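Local coordinates for protein 2-oxoadipate dioxygenase/decarboxylase (PDB 6W1H) that catalyses the iron-dependent decarboxylation and hydroxylation of 2-oxoadipate to D-2-hydroxyglutarate, a step in the breakdown of D-lysine, at residues Q15-M20 and Q67-A72; H226-T231 and F292-Q297; P125-T130 and E397-V402. One frame throughout, in Å; residues are numbered along the deposited sequence.

Interaction 1: residues Q15-M20 and Q67-A72. With NI (nickel (II) ion), chain B; OOG (2-oxoadipic acid), chain C.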
loop_
_atom_site.group_PDB
_atom_site.type_symbol
_atom_site.label_atom_id
_atom_site.label_comp_id
_atom_site.label_asym_id
_atom_site.label_seq_id
_atom_site.Cartn_x
_atom_site.Cartn_y
_atom_site.Cartn_z
ATOM N N GLN A 15 -4.097 6.159 14.777
ATOM C CA GLN A 15 -5.319 6.990 14.924
ATOM C C GLN A 15 -5.739 7.557 13.581
ATOM O O GLN A 15 -6.906 7.551 13.298
ATOM C CB GLN A 15 -5.033 8.104 15.924
ATOM C CG GLN A 15 -5.128 7.617 17.343
ATOM C CD GLN A 15 -4.405 8.499 18.321
ATOM O OE1 GLN A 15 -3.822 9.498 17.962
ATOM N NE2 GLN A 15 -4.453 8.070 19.556
ATOM N N PHE A 16 -4.789 8.012 12.785
ATOM C CA PHE A 16 -5.107 8.564 11.473
ATOM C C PHE A 16 -5.697 7.499 10.555
ATOM O O PHE A 16 -6.704 7.739 9.865
ATOM C CB PHE A 16 -3.840 9.189 10.876
ATOM C CG PHE A 16 -4.025 9.764 9.512
ATOM C CD1 PHE A 16 -4.713 10.946 9.338
ATOM C CD2 PHE A 16 -3.471 9.149 8.393
ATOM C CE1 PHE A 16 -4.870 11.489 8.080
ATOM C CE2 PHE A 16 -3.631 9.702 7.138
ATOM C CZ PHE A 16 -4.340 10.870 6.984
ATOM N N SER A 17 -5.092 6.316 10.537
ATOM C CA SER A 17 -5.629 5.233 9.721
ATOM C C SER A 17 -7.068 4.921 10.124
ATOM O O SER A 17 -7.949 4.759 9.266
ATOM C CB SER A 17 -4.734 3.997 9.869
ATOM O OG SER A 17 -5.245 2.889 9.141
ATOM N N ALA A 18 -7.328 4.837 11.435
ATOM C CA ALA A 18 -8.676 4.523 11.891
ATOM C C ALA A 18 -9.650 5.634 11.512
ATOM O O ALA A 18 -10.777 5.363 11.101
ATOM C CB ALA A 18 -8.685 4.328 13.405
ATOM N N ALA A 19 -9.230 6.891 11.633
ATOM C CA ALA A 19 -10.098 8.008 11.281
ATOM C C ALA A 19 -10.362 8.040 9.779
ATOM O O ALA A 19 -11.482 8.344 9.339
ATOM C CB ALA A 19 -9.487 9.331 11.765
ATOM N N MET A 20 -9.343 7.750 8.975
ATOM C CA MET A 20 -9.542 7.697 7.534
ATOM C C MET A 20 -10.509 6.585 7.163
ATOM O O MET A 20 -11.373 6.761 6.289
ATOM C CB MET A 20 -8.210 7.480 6.826
ATOM C CG MET A 20 -7.257 8.706 6.874
ATOM S SD MET A 20 -7.532 9.894 5.529
ATOM C CE MET A 20 -6.622 9.125 4.206
ATOM N N GLN A 67 -6.712 -3.990 11.653
ATOM C CA GLN A 67 -6.760 -2.594 11.236
ATOM C C GLN A 67 -5.833 -2.253 10.078
ATOM O O GLN A 67 -5.776 -1.076 9.682
ATOM C CB GLN A 67 -6.430 -1.701 12.443
ATOM C CG GLN A 67 -7.478 -1.785 13.532
ATOM C CD GLN A 67 -8.806 -1.237 13.072
ATOM O OE1 GLN A 67 -8.893 -0.086 12.676
ATOM N NE2 GLN A 67 -9.843 -2.064 13.103
ATOM N N GLU A 68 -5.138 -3.242 9.512
ATOM C CA GLU A 68 -4.130 -3.003 8.487
ATOM C C GLU A 68 -4.773 -2.538 7.191
ATOM O O GLU A 68 -5.656 -3.214 6.654
ATOM C CB GLU A 68 -3.329 -4.290 8.253
ATOM C CG GLU A 68 -2.343 -4.188 7.108
ATOM C CD GLU A 68 -1.177 -5.166 7.229
ATOM O OE1 GLU A 68 -1.130 -5.942 8.207
ATOM O OE2 GLU A 68 -0.309 -5.168 6.329
ATOM N N ARG A 69 -4.308 -1.391 6.682
ATOM C CA ARG A 69 -4.851 -0.811 5.465
ATOM C C ARG A 69 -3.748 -0.121 4.672
ATOM O O ARG A 69 -2.710 0.266 5.211
ATOM C CB ARG A 69 -5.916 0.246 5.791
ATOM C CG ARG A 69 -7.243 -0.311 6.265
ATOM C CD ARG A 69 -8.093 0.792 6.845
ATOM N NE ARG A 69 -7.524 1.312 8.079
ATOM C CZ ARG A 69 -7.890 0.906 9.284
ATOM N NH1 ARG A 69 -8.850 -0.028 9.416
ATOM N NH2 ARG A 69 -7.339 1.440 10.387
ATOM N N HIS A 70 -4.015 0.094 3.386
ATOM C CA HIS A 70 -3.284 1.060 2.569
ATOM C C HIS A 70 -4.293 2.033 1.975
ATOM O O HIS A 70 -5.462 1.712 1.795
ATOM C CB HIS A 70 -2.332 0.453 1.517
ATOM C CG HIS A 70 -2.944 0.094 0.196
ATOM N ND1 HIS A 70 -3.033 -1.211 -0.239
ATOM C CD2 HIS A 70 -3.374 0.858 -0.835
ATOM C CE1 HIS A 70 -3.541 -1.239 -1.458
ATOM N NE2 HIS A 70 -3.753 0.003 -1.845
ATOM N N GLY A 71 -3.850 3.247 1.748
ATOM C CA GLY A 71 -4.600 4.212 0.986
ATOM C C GLY A 71 -3.842 4.572 -0.270
ATOM O O GLY A 71 -2.631 4.328 -0.360
ATOM N N ALA A 72 -4.530 5.202 -1.223
ATOM C CA ALA A 72 -3.896 5.715 -2.424
ATOM C C ALA A 72 -4.442 7.097 -2.698
ATOM O O ALA A 72 -5.657 7.304 -2.635
ATOM C CB ALA A 72 -4.185 4.816 -3.625
HETATM NI NI NI B . -4.269 0.129 -3.988
HETATM C C2 OOG C . -3.225 3.156 -7.712
HETATM C C3 OOG C . -2.120 3.427 -6.703
HETATM C C4 OOG C . -1.360 2.149 -6.378
HETATM C C6 OOG C . -1.830 -0.196 -5.284
HETATM O O4 OOG C . -0.792 -0.662 -5.870
HETATM O O3 OOG C . -2.617 -0.924 -4.602
HETATM C C5 OOG C . -2.155 1.278 -5.388
HETATM C C1 OOG C . -3.826 4.466 -8.256
HETATM O O1 OOG C . -4.589 4.434 -9.170
HETATM O O2 OOG C . -3.503 5.711 -7.710
HETATM O O5 OOG C . -3.006 1.701 -4.674
HETATM O O HOH W 1 -3.602 0.682 8.971
HETATM O O HOH W 2 -4.773 0.050 -6.373
#
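An N-terminal helix is tied here to the strand that supplies a metal ligand: Ser17 of helix 9-27 meets Arg69, first residue of strand 69-75 in the central mixed sheet of this glyoxalase-clan enzyme. Arg69 was modelled in two conformers; the one described takes hold of the serine side-on, with NE 3.0 Å and NH2 2.8 Å from Ser17 OG. Both N-H groups converge on that one oxygen, which lies close to the guanidinium plane, and each bond is bent, at 141° and 144°. Ser17 presents OG with the hydroxyl trans to the main-chain nitrogen (chi1 177°), out from the helix toward the strand. The far end of the guanidinium closes on Gln67 OE1, with NH1 at 3.3 Å and NH2 at 3.2 Å, both from above the amide plane rather than on a lone pair. A water 2.8 Å from Ser17 OG donates to Gln67 O at 2.9 Å. With an alanine in place of Ser17, Arg69 NE and NH2 would both lose the oxygen they share, and the guanidinium would probably be held to the helix less firmly. One residue on, His70 turns away from the helix and binds the nickel ion through NE2 at 2.2 Å. Within the two segments neutral oxygens meet the buried guanidinium, Ser17 OG across the contact and Gln67 OE1 beside it, making this a charge-to-dipole contact, not a salt bridge.

Interaction 2: residues H226-T231 and F292-Q297. With NI (nickel (II) ion), chain B; OOG (2-oxoadipic acid), chain C.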
loop_
_atom_site.group_PDB
_atom_site.type_symbol
_atom_site.label_atom_id
_atom_site.label_comp_id
_atom_site.label_asym_id
_atom_site.label_seq_id
_atom_site.Cartn_x
_atom_site.Cartn_y
_atom_site.Cartn_z
ATOM N N HIS A 226 -8.758 5.012 -2.926
ATOM C CA HIS A 226 -9.324 3.848 -2.286
ATOM C C HIS A 226 -8.568 3.599 -0.985
ATOM O O HIS A 226 -7.462 4.108 -0.778
ATOM C CB HIS A 226 -9.260 2.641 -3.199
ATOM C CG HIS A 226 -7.878 2.260 -3.615
ATOM N ND1 HIS A 226 -7.282 2.788 -4.736
ATOM C CD2 HIS A 226 -6.960 1.437 -3.055
ATOM C CE1 HIS A 226 -6.081 2.258 -4.892
ATOM N NE2 HIS A 226 -5.850 1.448 -3.873
ATOM N N LEU A 227 -9.204 2.858 -0.096
ATOM C CA LEU A 227 -8.570 2.274 1.074
ATOM C C LEU A 227 -8.717 0.771 0.950
ATOM O O LEU A 227 -9.803 0.282 0.660
ATOM C CB LEU A 227 -9.203 2.715 2.370
ATOM C CG LEU A 227 -9.028 4.079 2.933
ATOM C CD1 LEU A 227 -9.686 4.105 4.321
ATOM C CD2 LEU A 227 -7.585 4.456 3.016
ATOM N N THR A 228 -7.639 0.043 1.170
ATOM C CA THR A 228 -7.614 -1.395 0.948
ATOM C C THR A 228 -7.315 -2.108 2.250
ATOM O O THR A 228 -6.233 -1.891 2.822
ATOM C CB THR A 228 -6.516 -1.712 -0.074
ATOM O OG1 THR A 228 -6.834 -0.979 -1.246
ATOM C CG2 THR A 228 -6.431 -3.198 -0.359
ATOM N N PRO A 229 -8.216 -2.963 2.736
ATOM C CA PRO A 229 -7.912 -3.805 3.898
ATOM C C PRO A 229 -7.125 -5.035 3.472
ATOM O O PRO A 229 -7.047 -5.387 2.299
ATOM C CB PRO A 229 -9.308 -4.198 4.417
ATOM C CG PRO A 229 -10.181 -4.191 3.207
ATOM C CD PRO A 229 -9.599 -3.178 2.245
ATOM N N ARG A 230 -6.568 -5.715 4.467
ATOM C CA ARG A 230 -5.765 -6.912 4.249
ATOM C C ARG A 230 -6.563 -8.157 4.635
ATOM O O ARG A 230 -7.029 -8.280 5.769
ATOM C CB ARG A 230 -4.482 -6.828 5.072
ATOM C CG ARG A 230 -3.615 -8.071 4.950
ATOM C CD ARG A 230 -2.365 -7.960 5.799
ATOM N NE ARG A 230 -1.591 -9.197 5.778
ATOM C CZ ARG A 230 -0.554 -9.460 6.562
ATOM N NH1 ARG A 230 -0.123 -8.560 7.444
ATOM N NH2 ARG A 230 0.075 -10.621 6.439
ATOM N N THR A 231 -6.669 -9.101 3.712
ATOM C CA THR A 231 -7.254 -10.396 4.000
ATOM C C THR A 231 -6.157 -11.451 3.987
ATOM O O THR A 231 -5.155 -11.319 3.279
ATOM C CB THR A 231 -8.359 -10.768 3.007
ATOM O OG1 THR A 231 -8.915 -12.034 3.377
ATOM C CG2 THR A 231 -7.834 -10.879 1.590
ATOM N N PHE A 292 -13.712 3.218 -6.996
ATOM C CA PHE A 292 -13.411 1.801 -7.007
ATOM C C PHE A 292 -12.813 1.371 -5.679
ATOM O O PHE A 292 -12.112 2.136 -5.015
ATOM C CB PHE A 292 -12.457 1.457 -8.148
ATOM C CG PHE A 292 -13.066 1.640 -9.502
ATOM C CD1 PHE A 292 -13.010 2.863 -10.144
ATOM C CD2 PHE A 292 -13.707 0.595 -10.126
ATOM C CE1 PHE A 292 -13.598 3.043 -11.384
ATOM C CE2 PHE A 292 -14.299 0.766 -11.377
ATOM C CZ PHE A 292 -14.238 1.990 -11.997
ATOM N N GLY A 293 -13.144 0.148 -5.273
ATOM C CA GLY A 293 -12.604 -0.464 -4.083
ATOM C C GLY A 293 -11.584 -1.540 -4.438
ATOM O O GLY A 293 -11.428 -1.946 -5.589
ATOM N N GLU A 294 -10.902 -2.025 -3.400
ATOM C CA GLU A 294 -9.821 -2.972 -3.586
ATOM C C GLU A 294 -9.656 -3.839 -2.351
ATOM O O GLU A 294 -10.022 -3.464 -1.233
ATOM C CB GLU A 294 -8.547 -2.167 -3.843
ATOM C CG GLU A 294 -7.280 -2.960 -4.124
ATOM C CD GLU A 294 -6.176 -2.044 -4.565
ATOM O OE1 GLU A 294 -5.523 -1.446 -3.695
ATOM O OE2 GLU A 294 -6.007 -1.863 -5.769
ATOM N N ILE A 295 -9.083 -5.014 -2.570
ATOM C CA ILE A 295 -8.764 -5.957 -1.513
ATOM C C ILE A 295 -7.399 -6.540 -1.838
ATOM O O ILE A 295 -7.066 -6.762 -3.007
ATOM C CB ILE A 295 -9.855 -7.052 -1.413
ATOM C CG1 ILE A 295 -9.554 -8.034 -0.291
ATOM C CG2 ILE A 295 -10.033 -7.785 -2.753
ATOM C CD1 ILE A 295 -9.574 -7.416 1.082
ATOM N N GLU A 296 -6.603 -6.772 -0.807
ATOM C CA GLU A 296 -5.287 -7.353 -1.006
ATOM C C GLU A 296 -4.970 -8.403 0.045
ATOM O O GLU A 296 -5.536 -8.408 1.131
ATOM C CB GLU A 296 -4.183 -6.284 -1.061
ATOM C CG GLU A 296 -3.831 -5.655 0.259
ATOM C CD GLU A 296 -2.935 -4.423 0.104
ATOM O OE1 GLU A 296 -2.450 -4.138 -1.009
ATOM O OE2 GLU A 296 -2.724 -3.733 1.095
ATOM N N GLN A 297 -4.067 -9.318 -0.322
ATOM C CA GLN A 297 -3.465 -10.285 0.580
ATOM C C GLN A 297 -1.959 -10.086 0.467
ATOM O O GLN A 297 -1.427 -10.059 -0.649
ATOM C CB GLN A 297 -3.815 -11.708 0.117
ATOM C CG GLN A 297 -3.285 -12.804 1.048
ATOM C CD GLN A 297 -3.445 -14.194 0.493
ATOM O OE1 GLN A 297 -4.394 -14.471 -0.248
ATOM N NE2 GLN A 297 -2.563 -15.091 0.881
HETATM NI NI NI B . -4.269 0.129 -3.988
HETATM C C2 OOG C . -3.225 3.156 -7.712
HETATM C C3 OOG C . -2.120 3.427 -6.703
HETATM C C4 OOG C . -1.360 2.149 -6.378
HETATM C C6 OOG C . -1.830 -0.196 -5.284
HETATM O O4 OOG C . -0.792 -0.662 -5.870
HETATM O O3 OOG C . -2.617 -0.924 -4.602
HETATM C C5 OOG C . -2.155 1.278 -5.388
HETATM C C1 OOG C . -3.826 4.466 -8.256
HETATM O O1 OOG C . -4.589 4.434 -9.170
HETATM O O2 OOG C . -3.503 5.711 -7.710
HETATM O O5 OOG C . -3.006 1.701 -4.674
HETATM O O HOH W 3 -11.594 -1.213 -0.590
HETATM O O HOH W 4 -3.446 -3.660 3.740
HETATM O O HOH W 2 -4.773 0.050 -6.373
#
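His226 and Glu294 bring two neighbouring strands together at the metal, His226 NE2 binding nickel at 2.1 Å and Glu294 OE1 at 2.0 Å. Imidazole and carboxylate are turned 71° apart, two ligands of the two-histidine, one-carboxylate metal site that His70 completes; the same three residues bind iron in this protein, and nickel occupies the site here. Thr228 backs the glutamate: its OG1 donates to Glu294 OE1 at 2.8 Å, reaching the anti side of the carboxylate somewhat out of its plane. On the threonine's other branch, CG2 lies 3.6 Å from Glu296 CG and packs across that side chain at about a right angle. Beside them a water donates to Glu296 OE2, which also accepts from His70 ND1 and forms a salt bridge with Arg298.

The tightest backbone pairing comes farther along, where Arg230 forms a single parallel bridge with Glu296. Thr231 N donates almost straight to Glu296 O, 2.9 Å and 173°, whereas the bond from Glu296 N to Pro229 O is weak. Against this end Ile295 swings CD1 to the Pro229 ring, 3.9 Å from CG, and its CG1 rests near Thr231 CG2, while Leu34, Leu35 and Val38 of helix 29-48 close over the apolar patch.

Toward His226 the direct backbone bonds give out, and a water bridges instead, donating to Leu227 O at 2.6 Å and accepting from Glu294 N at 3.0 Å. At the metal itself Gln266 binds Glu294 OE2, so both carboxylate oxygens are engaged, which probably fixes the group's rotation at the iron site.

Interaction 3: residues P125-T130 and E397-V402. With OOG (2-oxoadipic acid), chain C.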
loop_
_atom_site.group_PDB
_atom_site.type_symbol
_atom_site.label_atom_id
_atom_site.label_comp_id
_atom_site.label_asym_id
_atom_site.label_seq_id
_atom_site.Cartn_x
_atom_site.Cartn_y
_atom_site.Cartn_z
ATOM N N PRO A 125 0.752 -0.558 10.397
ATOM C CA PRO A 125 1.406 -0.673 9.091
ATOM C C PRO A 125 0.770 0.201 8.022
ATOM O O PRO A 125 0.943 -0.055 6.821
ATOM C CB PRO A 125 1.225 -2.157 8.752
ATOM C CG PRO A 125 -0.126 -2.471 9.347
ATOM C CD PRO A 125 -0.224 -1.643 10.612
ATOM N N PHE A 126 0.012 1.215 8.429
ATOM C CA PHE A 126 -0.675 2.054 7.457
ATOM C C PHE A 126 0.313 2.653 6.477
ATOM O O PHE A 126 1.387 3.120 6.861
ATOM C CB PHE A 126 -1.409 3.173 8.176
ATOM C CG PHE A 126 -2.298 3.997 7.288
ATOM C CD1 PHE A 126 -3.240 3.403 6.495
ATOM C CD2 PHE A 126 -2.191 5.373 7.258
ATOM C CE1 PHE A 126 -4.081 4.145 5.703
ATOM C CE2 PHE A 126 -3.046 6.118 6.461
ATOM C CZ PHE A 126 -3.975 5.489 5.671
ATOM N N ARG A 127 -0.047 2.645 5.198
ATOM C CA ARG A 127 0.816 3.100 4.100
ATOM C C ARG A 127 -0.070 3.866 3.125
ATOM O O ARG A 127 -1.201 3.508 2.957
ATOM C CB ARG A 127 1.518 1.920 3.413
ATOM C CG ARG A 127 0.739 0.628 3.520
ATOM C CD ARG A 127 1.158 -0.531 2.692
ATOM N NE ARG A 127 1.586 -1.534 3.630
ATOM C CZ ARG A 127 0.774 -2.337 4.267
ATOM N NH1 ARG A 127 1.248 -3.283 5.014
ATOM N NH2 ARG A 127 -0.523 -2.239 4.130
ATOM N N VAL A 128 0.449 4.922 2.549
ATOM C CA VAL A 128 -0.285 5.691 1.549
ATOM C C VAL A 128 0.556 5.787 0.282
ATOM O O VAL A 128 1.585 6.466 0.262
ATOM C CB VAL A 128 -0.739 7.070 2.049
ATOM C CG1 VAL A 128 -1.445 7.828 0.913
ATOM C CG2 VAL A 128 -1.674 6.941 3.255
ATOM N N PHE A 129 0.106 5.117 -0.778
ATOM C CA PHE A 129 0.749 5.231 -2.078
ATOM C C PHE A 129 0.358 6.573 -2.654
ATOM O O PHE A 129 -0.833 6.874 -2.760
ATOM C CB PHE A 129 0.275 4.108 -2.979
ATOM C CG PHE A 129 1.038 3.979 -4.268
ATOM C CD1 PHE A 129 0.697 4.750 -5.372
ATOM C CD2 PHE A 129 2.076 3.072 -4.386
ATOM C CE1 PHE A 129 1.372 4.607 -6.587
ATOM C CE2 PHE A 129 2.762 2.925 -5.583
ATOM C CZ PHE A 129 2.400 3.690 -6.695
ATOM N N THR A 130 1.351 7.402 -2.964
ATOM C CA THR A 130 1.132 8.798 -3.322
ATOM C C THR A 130 1.736 9.091 -4.691
ATOM O O THR A 130 2.954 8.973 -4.886
ATOM C CB THR A 130 1.748 9.708 -2.261
ATOM O OG1 THR A 130 1.198 9.393 -0.982
ATOM C CG2 THR A 130 1.471 11.147 -2.608
ATOM N N GLU A 397 5.532 -4.868 2.446
ATOM C CA GLU A 397 4.919 -3.608 2.847
ATOM C C GLU A 397 4.723 -2.647 1.681
ATOM O O GLU A 397 4.202 -1.548 1.883
ATOM C CB GLU A 397 5.798 -2.908 3.902
ATOM C CG GLU A 397 6.115 -3.748 5.092
ATOM C CD GLU A 397 4.949 -3.909 6.038
ATOM O OE1 GLU A 397 3.884 -3.281 5.790
ATOM O OE2 GLU A 397 5.083 -4.674 7.014
ATOM N N ASP A 398 5.115 -3.023 0.466
ATOM C CA ASP A 398 5.113 -2.119 -0.664
ATOM C C ASP A 398 4.028 -2.507 -1.666
ATOM O O ASP A 398 2.995 -3.061 -1.270
ATOM C CB ASP A 398 6.516 -2.065 -1.252
ATOM C CG ASP A 398 7.537 -1.671 -0.230
ATOM O OD1 ASP A 398 7.435 -0.530 0.242
ATOM O OD2 ASP A 398 8.406 -2.532 0.107
ATOM N N PHE A 399 4.240 -2.185 -2.938
ATOM C CA PHE A 399 3.191 -2.266 -3.947
ATOM C C PHE A 399 3.724 -2.849 -5.249
ATOM O O PHE A 399 4.893 -2.703 -5.583
ATOM C CB PHE A 399 2.596 -0.859 -4.184
ATOM C CG PHE A 399 1.983 -0.266 -2.967
ATOM C CD1 PHE A 399 2.759 0.425 -2.050
ATOM C CD2 PHE A 399 0.633 -0.428 -2.721
ATOM C CE1 PHE A 399 2.168 0.957 -0.894
ATOM C CE2 PHE A 399 0.051 0.093 -1.593
ATOM C CZ PHE A 399 0.812 0.788 -0.678
ATOM N N LEU A 400 2.869 -3.563 -5.953
ATOM C CA LEU A 400 3.281 -4.187 -7.208
ATOM C C LEU A 400 3.791 -3.185 -8.234
ATOM O O LEU A 400 4.822 -3.471 -8.858
ATOM C CB LEU A 400 2.151 -5.055 -7.769
ATOM C CG LEU A 400 1.707 -6.236 -6.910
ATOM C CD1 LEU A 400 0.517 -6.920 -7.600
ATOM C CD2 LEU A 400 2.824 -7.182 -6.669
ATOM N N PRO A 401 3.105 -2.052 -8.531
ATOM C CA PRO A 401 1.784 -1.606 -8.065
ATOM C C PRO A 401 0.645 -1.962 -9.034
ATOM O O PRO A 401 0.891 -2.419 -10.158
ATOM C CB PRO A 401 1.942 -0.083 -8.059
ATOM C CG PRO A 401 2.817 0.173 -9.284
ATOM C CD PRO A 401 3.711 -1.051 -9.442
ATOM N N VAL A 402 -0.601 -1.738 -8.644
ATOM C CA VAL A 402 -1.828 -2.076 -9.391
ATOM C C VAL A 402 -2.800 -0.916 -9.178
ATOM O O VAL A 402 -2.718 -0.240 -8.274
ATOM C CB VAL A 402 -2.408 -3.426 -8.916
ATOM C CG1 VAL A 402 -2.866 -3.417 -7.467
ATOM C CG2 VAL A 402 -3.534 -3.923 -9.818
HETATM C C2 OOG C . -3.225 3.156 -7.712
HETATM C C3 OOG C . -2.120 3.427 -6.703
HETATM C C4 OOG C . -1.360 2.149 -6.378
HETATM C C6 OOG C . -1.830 -0.196 -5.284
HETATM O O4 OOG C . -0.792 -0.662 -5.870
HETATM O O3 OOG C . -2.617 -0.924 -4.602
HETATM C C5 OOG C . -2.155 1.278 -5.388
HETATM C C1 OOG C . -3.826 4.466 -8.256
HETATM O O1 OOG C . -4.589 4.434 -9.170
HETATM O O2 OOG C . -3.503 5.711 -7.710
HETATM O O5 OOG C . -3.006 1.701 -4.674
HETATM O O HOH W 5 3.501 -0.370 5.937
#
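Phe129, Phe399 and Arg127 bury nearly equal areas in this contact, and the two rings meet in a T-shaped stack. The edge of Phe129 points at the face of Phe399, CD2 standing 3.6 Å from Phe399 CD1, with the ring planes 70° apart and the centroids separated by 5.1 Å. Phe129 CB adds a CH-pi contact over the same ring. With its ring trans to the main-chain nitrogen (chi1 -170°), Phe129 also lays one face against the aliphatic chain of 2-oxoadipate, where CD1 comes to 3.4 Å from ligand C3. Pro401, which follows a cis peptide bond, sets CB 4.0 Å from Phe129 CE2.

Strand 127-133 runs between strands 69-75 and 108-114 in the same five-stranded mixed sheet, and the loop 397-402 passes over the sheet face that carries the metal site. At the loop's end Val402 N donates to ligand O4 at 3.0 Å, nearly straight at 171°, which places a backbone N-H on the substrate's carboxylate.

Arg127 lies on the other side of Phe399 from that N-H, its CD 3.6 Å from CZ of the ring and its guanidinium turned almost perpendicular to it. NH1 then makes a salt bridge to Glu397 OE1 at 2.7 Å, arriving on the syn side, somewhat out of the carboxylate plane, with the two planar groups nearly coplanar. Pro125 O sits over the centre of one guanidinium face. The second carboxylate oxygen, Glu397 OE2, pairs with Arg64.

How the interactions relate
All three contacts reach the bound 2-oxoadipate, and interactions 1 and 2 also bind the nickel; their centres are 11 to 12 Å apart. Strand 69-75 is the common member: it lies between strand 226-229 of interaction 2, with His70 O 2.8 Å from Thr228 N, and strand 127-133 of interaction 3, with Gly71 O 2.9 Å from Phe129 N. Interactions 1 and 2 supply the three protein ligands of the metal, while interaction 3 walls the substrate and sets Phe399 edge-to-face with His70. A salt bridge, Glu68 OE2 to Arg127 NH1 at 2.8 Å, joins interactions 1 and 3. Interactions 2 and 3 merely pack, Glu294 OE2 lying 3.9 Å from Val402 CG1.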